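Local coordinates for protein inositol-1,4,5-trisphosphate 5-phosphatase 1 (Schizosaccharomyces pombe, PDB 1I9Z) that removes the 5-phosphate from soluble and lipid inositol phosphates through its magnesium-dependent catalytic domain, controlling phosphoinositide levels in membrane trafficking and signalling, at residues 152-160 with 315-323. Residues are numbered along the deposited sequence; the frame is centred on the assembly and turned at random.
Sequences RFDYEDTGL and ANIVKVDRE
D157 meets the 315-323 segment with both carboxylate oxygens. D157 OD1 takes the backbone N-H of V320 at 3.0 Å, nearly straight at 174°, while D157 OD2 accepts from NH2 of R322, also at 3.0 Å, in a salt bridge. Both donors lie out of the carboxylate plane; OD2 meets the guanidinium at its edge, near its plane, with the two planes 77° apart, and CB of V320 sits over one guanidinium face. The D157 backbone N also donates to V318 O. One residue on, T158 turns OG1 anti to its own carbonyl carbon (chi1 -66°), where it receives V318 N at 3.0 Å. Y155 and I317, both buried, cross at about a right angle, with Y155 CD2 3.4 Å from I317 CG1. The carboxylate of E156 lies against the extended K319 chain, E156 OE1 being 3.4 Å from K319 CG; a water links E156 OE2 to K319 NZ, and S126 OG also hydrogen-bonds E156 OE2. An alanine in place of D157 would probably leave V320 N and the R322 guanidinium without their acceptor, weakening the turn's hold on the strand end. One backbone bond, two side-chain-to-backbone bonds and a salt bridge thus join the type II' hairpin turn 155-158, from one sheet of the DNase I-like sandwich, to strand 309-320 of the other. Serving a backbone N-H and a guanidinium at once, the D157 carboxylate ties this turn to both the strand end and the first residue of helix 322-343.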
ATOM      1  N   ARG A 152      -8.788   4.591   3.455  1.00 15.44           N
ATOM      2  CA  ARG A 152      -8.128   4.779   4.734  1.00 16.38           C
ATOM      3  C   ARG A 152      -9.114   4.367   5.833  1.00 18.70           C
ATOM      4  O   ARG A 152     -10.332   4.214   5.604  1.00 16.63           O
ATOM      5  CB  ARG A 152      -7.683   6.241   4.900  1.00 14.50           C
ATOM      6  CG  ARG A 152      -8.862   7.340   5.003  1.00 18.00           C
ATOM      7  CD  ARG A 152      -9.550   7.410   6.395  1.00 18.28           C
ATOM      8  NE  ARG A 152      -8.567   7.725   7.443  1.00 18.29           N
ATOM      9  CZ  ARG A 152      -8.713   7.498   8.756  1.00 20.29           C
ATOM     10  NH1 ARG A 152      -7.697   7.801   9.577  1.00 19.87           N
ATOM     11  NH2 ARG A 152      -9.861   7.014   9.259  1.00 18.85           N
ATOM     12  N   PHE A 153      -8.570   4.125   7.022  1.00 17.06           N
ATOM     13  CA  PHE A 153      -9.416   3.732   8.133  1.00 16.90           C
ATOM     14  C   PHE A 153      -8.582   3.789   9.423  1.00 18.45           C
ATOM     15  O   PHE A 153      -7.324   3.848   9.395  1.00 18.73           O
ATOM     16  CB  PHE A 153     -10.013   2.308   7.915  1.00 15.61           C
ATOM     17  CG  PHE A 153      -8.996   1.193   7.746  1.00 18.76           C
ATOM     18  CD1 PHE A 153      -8.478   0.536   8.851  1.00 17.10           C
ATOM     19  CD2 PHE A 153      -8.547   0.813   6.471  1.00 18.87           C
ATOM     20  CE1 PHE A 153      -7.521  -0.489   8.713  1.00 22.79           C
ATOM     21  CE2 PHE A 153      -7.595  -0.208   6.296  1.00 20.84           C
ATOM     22  CZ  PHE A 153      -7.074  -0.869   7.405  1.00 22.13           C
ATOM     23  N   ASP A 154      -9.273   3.772  10.553  1.00 18.80           N
ATOM     24  CA  ASP A 154      -8.529   3.743  11.808  1.00 21.51           C
ATOM     25  C   ASP A 154      -8.702   2.327  12.302  1.00 21.32           C
ATOM     26  O   ASP A 154      -9.783   1.733  12.126  1.00 21.60           O
ATOM     27  CB  ASP A 154      -9.125   4.736  12.811  1.00 21.32           C
ATOM     28  CG  ASP A 154      -8.927   6.113  12.383  1.00 21.73           C
ATOM     29  OD1 ASP A 154      -7.760   6.461  12.151  1.00 22.23           O
ATOM     30  OD2 ASP A 154      -9.895   6.877  12.238  1.00 21.96           O
ATOM     31  N   TYR A 155      -7.625   1.767  12.854  1.00 20.50           N
ATOM     32  CA  TYR A 155      -7.649   0.444  13.480  1.00 19.89           C
ATOM     33  C   TYR A 155      -7.356   0.840  14.950  1.00 22.26           C
ATOM     34  O   TYR A 155      -6.228   1.212  15.336  1.00 20.37           O
ATOM     35  CB  TYR A 155      -6.622  -0.505  12.885  1.00 20.73           C
ATOM     36  CG  TYR A 155      -6.810  -1.921  13.383  1.00 22.65           C
ATOM     37  CD1 TYR A 155      -7.183  -2.941  12.503  1.00 23.79           C
ATOM     38  CD2 TYR A 155      -6.612  -2.251  14.732  1.00 22.87           C
ATOM     39  CE1 TYR A 155      -7.348  -4.230  12.926  1.00 23.89           C
ATOM     40  CE2 TYR A 155      -6.782  -3.575  15.187  1.00 24.21           C
ATOM     41  CZ  TYR A 155      -7.153  -4.548  14.275  1.00 25.58           C
ATOM     42  OH  TYR A 155      -7.360  -5.836  14.663  1.00 26.34           O
ATOM     43  N   GLU A 156      -8.417   0.756  15.755  1.00 21.91           N
ATOM     44  CA  GLU A 156      -8.366   1.280  17.120  1.00 24.24           C
ATOM     45  C   GLU A 156      -7.946   2.748  16.942  1.00 25.37           C
ATOM     46  O   GLU A 156      -8.567   3.454  16.146  1.00 24.57           O
ATOM     47  CB  GLU A 156      -7.401   0.482  18.001  1.00 22.55           C
ATOM     48  CG  GLU A 156      -7.858  -0.946  18.285  1.00 23.27           C
ATOM     49  CD  GLU A 156      -9.222  -1.112  19.017  1.00 25.66           C
ATOM     50  OE1 GLU A 156      -9.821  -0.158  19.535  1.00 27.25           O
ATOM     51  OE2 GLU A 156      -9.701  -2.253  19.048  1.00 29.05           O
ATOM     52  N   ASP A 157      -6.899   3.230  17.625  1.00 24.66           N
ATOM     53  CA  ASP A 157      -6.543   4.628  17.458  1.00 25.38           C
ATOM     54  C   ASP A 157      -5.355   4.864  16.519  1.00 26.12           C
ATOM     55  O   ASP A 157      -4.669   5.887  16.613  1.00 27.96           O
ATOM     56  CB  ASP A 157      -6.245   5.270  18.814  1.00 27.66           C
ATOM     57  CG  ASP A 157      -7.472   5.277  19.736  1.00 27.53           C
ATOM     58  OD1 ASP A 157      -7.692   4.317  20.474  1.00 29.23           O
ATOM     59  OD2 ASP A 157      -8.228   6.250  19.685  1.00 33.20           O
ATOM     60  N   THR A 158      -5.109   3.928  15.617  1.00 22.73           N
ATOM     61  CA  THR A 158      -3.994   4.076  14.689  1.00 21.42           C
ATOM     62  C   THR A 158      -4.585   4.289  13.293  1.00 22.28           C
ATOM     63  O   THR A 158      -5.450   3.503  12.913  1.00 21.18           O
ATOM     64  CB  THR A 158      -3.143   2.786  14.713  1.00 21.98           C
ATOM     65  OG1 THR A 158      -2.528   2.653  16.025  1.00 25.28           O
ATOM     66  CG2 THR A 158      -2.043   2.869  13.631  1.00 21.12           C
ATOM     67  N   GLY A 159      -4.109   5.289  12.538  1.00 22.03           N
ATOM     68  CA  GLY A 159      -4.661   5.571  11.200  1.00 22.56           C
ATOM     69  C   GLY A 159      -3.873   4.956  10.044  1.00 21.94           C
ATOM     70  O   GLY A 159      -2.646   5.090  10.025  1.00 20.63           O
ATOM     71  N   LEU A 160      -4.557   4.237   9.134  1.00 19.27           N
ATOM     72  CA  LEU A 160      -3.870   3.639   7.999  1.00 18.24           C
ATOM     73  C   LEU A 160      -4.448   4.120   6.675  1.00 18.26           C
ATOM     74  O   LEU A 160      -5.652   4.297   6.560  1.00 17.65           O
ATOM     75  CB  LEU A 160      -3.964   2.105   8.074  1.00 18.69           C
ATOM     76  CG  LEU A 160      -3.333   1.456   9.325  1.00 20.50           C
ATOM     77  CD1 LEU A 160      -4.453   1.256  10.399  1.00 19.12           C
ATOM     78  CD2 LEU A 160      -2.691   0.122   8.895  1.00 18.71           C
ATOM     79  N   ALA A 315       1.998  -4.199  11.704  1.00 26.17           N
ATOM     80  CA  ALA A 315       1.670  -2.821  12.004  1.00 25.36           C
ATOM     81  C   ALA A 315       1.265  -2.757  13.467  1.00 26.21           C
ATOM     82  O   ALA A 315       0.327  -3.449  13.882  1.00 24.16           O
ATOM     83  CB  ALA A 315       0.502  -2.348  11.116  1.00 26.57           C
ATOM     84  N   ASN A 316       2.022  -1.978  14.240  1.00 25.85           N
ATOM     85  CA  ASN A 316       1.741  -1.813  15.641  1.00 27.17           C
ATOM     86  C   ASN A 316       0.581  -0.857  15.766  1.00 26.25           C
ATOM     87  O   ASN A 316       0.623   0.259  15.249  1.00 26.58           O
ATOM     88  CB  ASN A 316       2.957  -1.254  16.385  1.00 30.22           C
ATOM     89  CG  ASN A 316       2.705  -1.208  17.897  1.00 34.78           C
ATOM     90  OD1 ASN A 316       2.405  -0.155  18.465  1.00 36.95           O
ATOM     91  ND2 ASN A 316       2.768  -2.375  18.539  1.00 36.84           N
ATOM     92  N   ILE A 317      -0.436  -1.319  16.476  1.00 26.22           N
ATOM     93  CA  ILE A 317      -1.700  -0.626  16.713  1.00 29.42           C
ATOM     94  C   ILE A 317      -1.810  -0.215  18.178  1.00 28.88           C
ATOM     95  O   ILE A 317      -1.340  -0.931  19.043  1.00 29.86           O
ATOM     96  CB  ILE A 317      -2.904  -1.623  16.336  1.00 30.63           C
ATOM     97  CG1 ILE A 317      -3.404  -1.255  14.949  1.00 33.58           C
ATOM     98  CG2 ILE A 317      -4.093  -1.626  17.373  1.00 32.23           C
ATOM     99  CD1 ILE A 317      -2.341  -0.971  14.016  1.00 32.85           C
ATOM    100  N   VAL A 318      -2.426   0.926  18.433  1.00 28.94           N
ATOM    101  CA  VAL A 318      -2.614   1.361  19.821  1.00 30.60           C
ATOM    102  C   VAL A 318      -4.075   1.623  20.112  1.00 29.35           C
ATOM    103  O   VAL A 318      -4.760   2.257  19.325  1.00 26.45           O
ATOM    104  CB  VAL A 318      -1.845   2.656  20.123  1.00 31.18           C
ATOM    105  CG1 VAL A 318      -1.945   3.008  21.627  1.00 33.81           C
ATOM    106  CG2 VAL A 318      -0.389   2.478  19.690  1.00 34.95           C
ATOM    107  N   LYS A 319      -4.547   1.139  21.252  1.00 29.97           N
ATOM    108  CA  LYS A 319      -5.908   1.404  21.651  1.00 30.83           C
ATOM    109  C   LYS A 319      -5.784   2.215  22.957  1.00 32.55           C
ATOM    110  O   LYS A 319      -5.261   1.718  23.966  1.00 32.03           O
ATOM    111  CB  LYS A 319      -6.657   0.100  21.886  1.00 31.63           C
ATOM    112  CG  LYS A 319      -8.069   0.343  22.402  1.00 33.15           C
ATOM    113  CD  LYS A 319      -8.742  -0.999  22.695  1.00 35.31           C
ATOM    114  CE  LYS A 319     -10.160  -0.863  23.268  1.00 36.19           C
ATOM    115  NZ  LYS A 319     -10.783  -2.226  23.342  1.00 39.70           N
ATOM    116  N   VAL A 320      -6.255   3.453  22.911  1.00 33.50           N
ATOM    117  CA  VAL A 320      -6.180   4.382  24.032  1.00 35.82           C
ATOM    118  C   VAL A 320      -7.506   4.501  24.784  1.00 37.71           C
ATOM    119  O   VAL A 320      -8.529   4.721  24.169  1.00 38.16           O
ATOM    120  CB  VAL A 320      -5.821   5.797  23.537  1.00 36.57           C
ATOM    121  CG1 VAL A 320      -5.677   6.757  24.732  1.00 36.72           C
ATOM    122  CG2 VAL A 320      -4.509   5.761  22.720  1.00 36.93           C
ATOM    123  N   ASP A 321      -7.478   4.338  26.109  1.00 39.13           N
ATOM    124  CA  ASP A 321      -8.683   4.513  26.949  1.00 40.24           C
ATOM    125  C   ASP A 321      -8.703   6.047  27.132  1.00 41.68           C
ATOM    126  O   ASP A 321      -7.979   6.576  27.973  1.00 42.06           O
ATOM    127  CB  ASP A 321      -8.469   3.813  28.292  1.00 39.81           C
ATOM    128  CG  ASP A 321      -9.693   3.883  29.197  1.00 38.81           C
ATOM    129  OD1 ASP A 321     -10.396   4.918  29.184  1.00 38.43           O
ATOM    130  OD2 ASP A 321      -9.927   2.890  29.919  1.00 38.02           O
ATOM    131  N   ARG A 322      -9.484   6.761  26.325  1.00 44.25           N
ATOM    132  CA  ARG A 322      -9.510   8.227  26.378  1.00 47.72           C
ATOM    133  C   ARG A 322     -10.001   8.793  27.700  1.00 49.96           C
ATOM    134  O   ARG A 322      -9.522   9.834  28.167  1.00 48.85           O
ATOM    135  CB  ARG A 322     -10.379   8.795  25.251  1.00 49.34           C
ATOM    136  CG  ARG A 322      -9.930   8.436  23.868  1.00 51.85           C
ATOM    137  CD  ARG A 322      -8.638   9.146  23.493  1.00 53.90           C
ATOM    138  NE  ARG A 322      -8.155   8.719  22.176  1.00 56.36           N
ATOM    139  CZ  ARG A 322      -7.011   9.132  21.612  1.00 57.83           C
ATOM    140  NH1 ARG A 322      -6.208   9.996  22.241  1.00 57.18           N
ATOM    141  NH2 ARG A 322      -6.659   8.674  20.404  1.00 58.68           N
ATOM    142  N   GLU A 323     -10.978   8.103  28.278  1.00 52.59           N
ATOM    143  CA  GLU A 323     -11.571   8.496  29.545  1.00 55.15           C
ATOM    144  C   GLU A 323     -10.493   8.454  30.629  1.00 54.94           C
ATOM    145  O   GLU A 323     -10.257   9.446  31.330  1.00 54.61           O
ATOM    146  CB  GLU A 323     -12.700   7.524  29.886  1.00 57.08           C
ATOM    147  CG  GLU A 323     -13.585   7.959  31.033  1.00 61.61           C
ATOM    148  CD  GLU A 323     -14.760   6.997  31.266  1.00 63.88           C
ATOM    149  OE1 GLU A 323     -15.608   7.307  32.144  1.00 65.59           O
ATOM    150  OE2 GLU A 323     -14.836   5.937  30.582  1.00 64.65           O
TER
HETATM  151  O   HOH W   1     -11.478  -3.143  20.745  1.00 46.14           O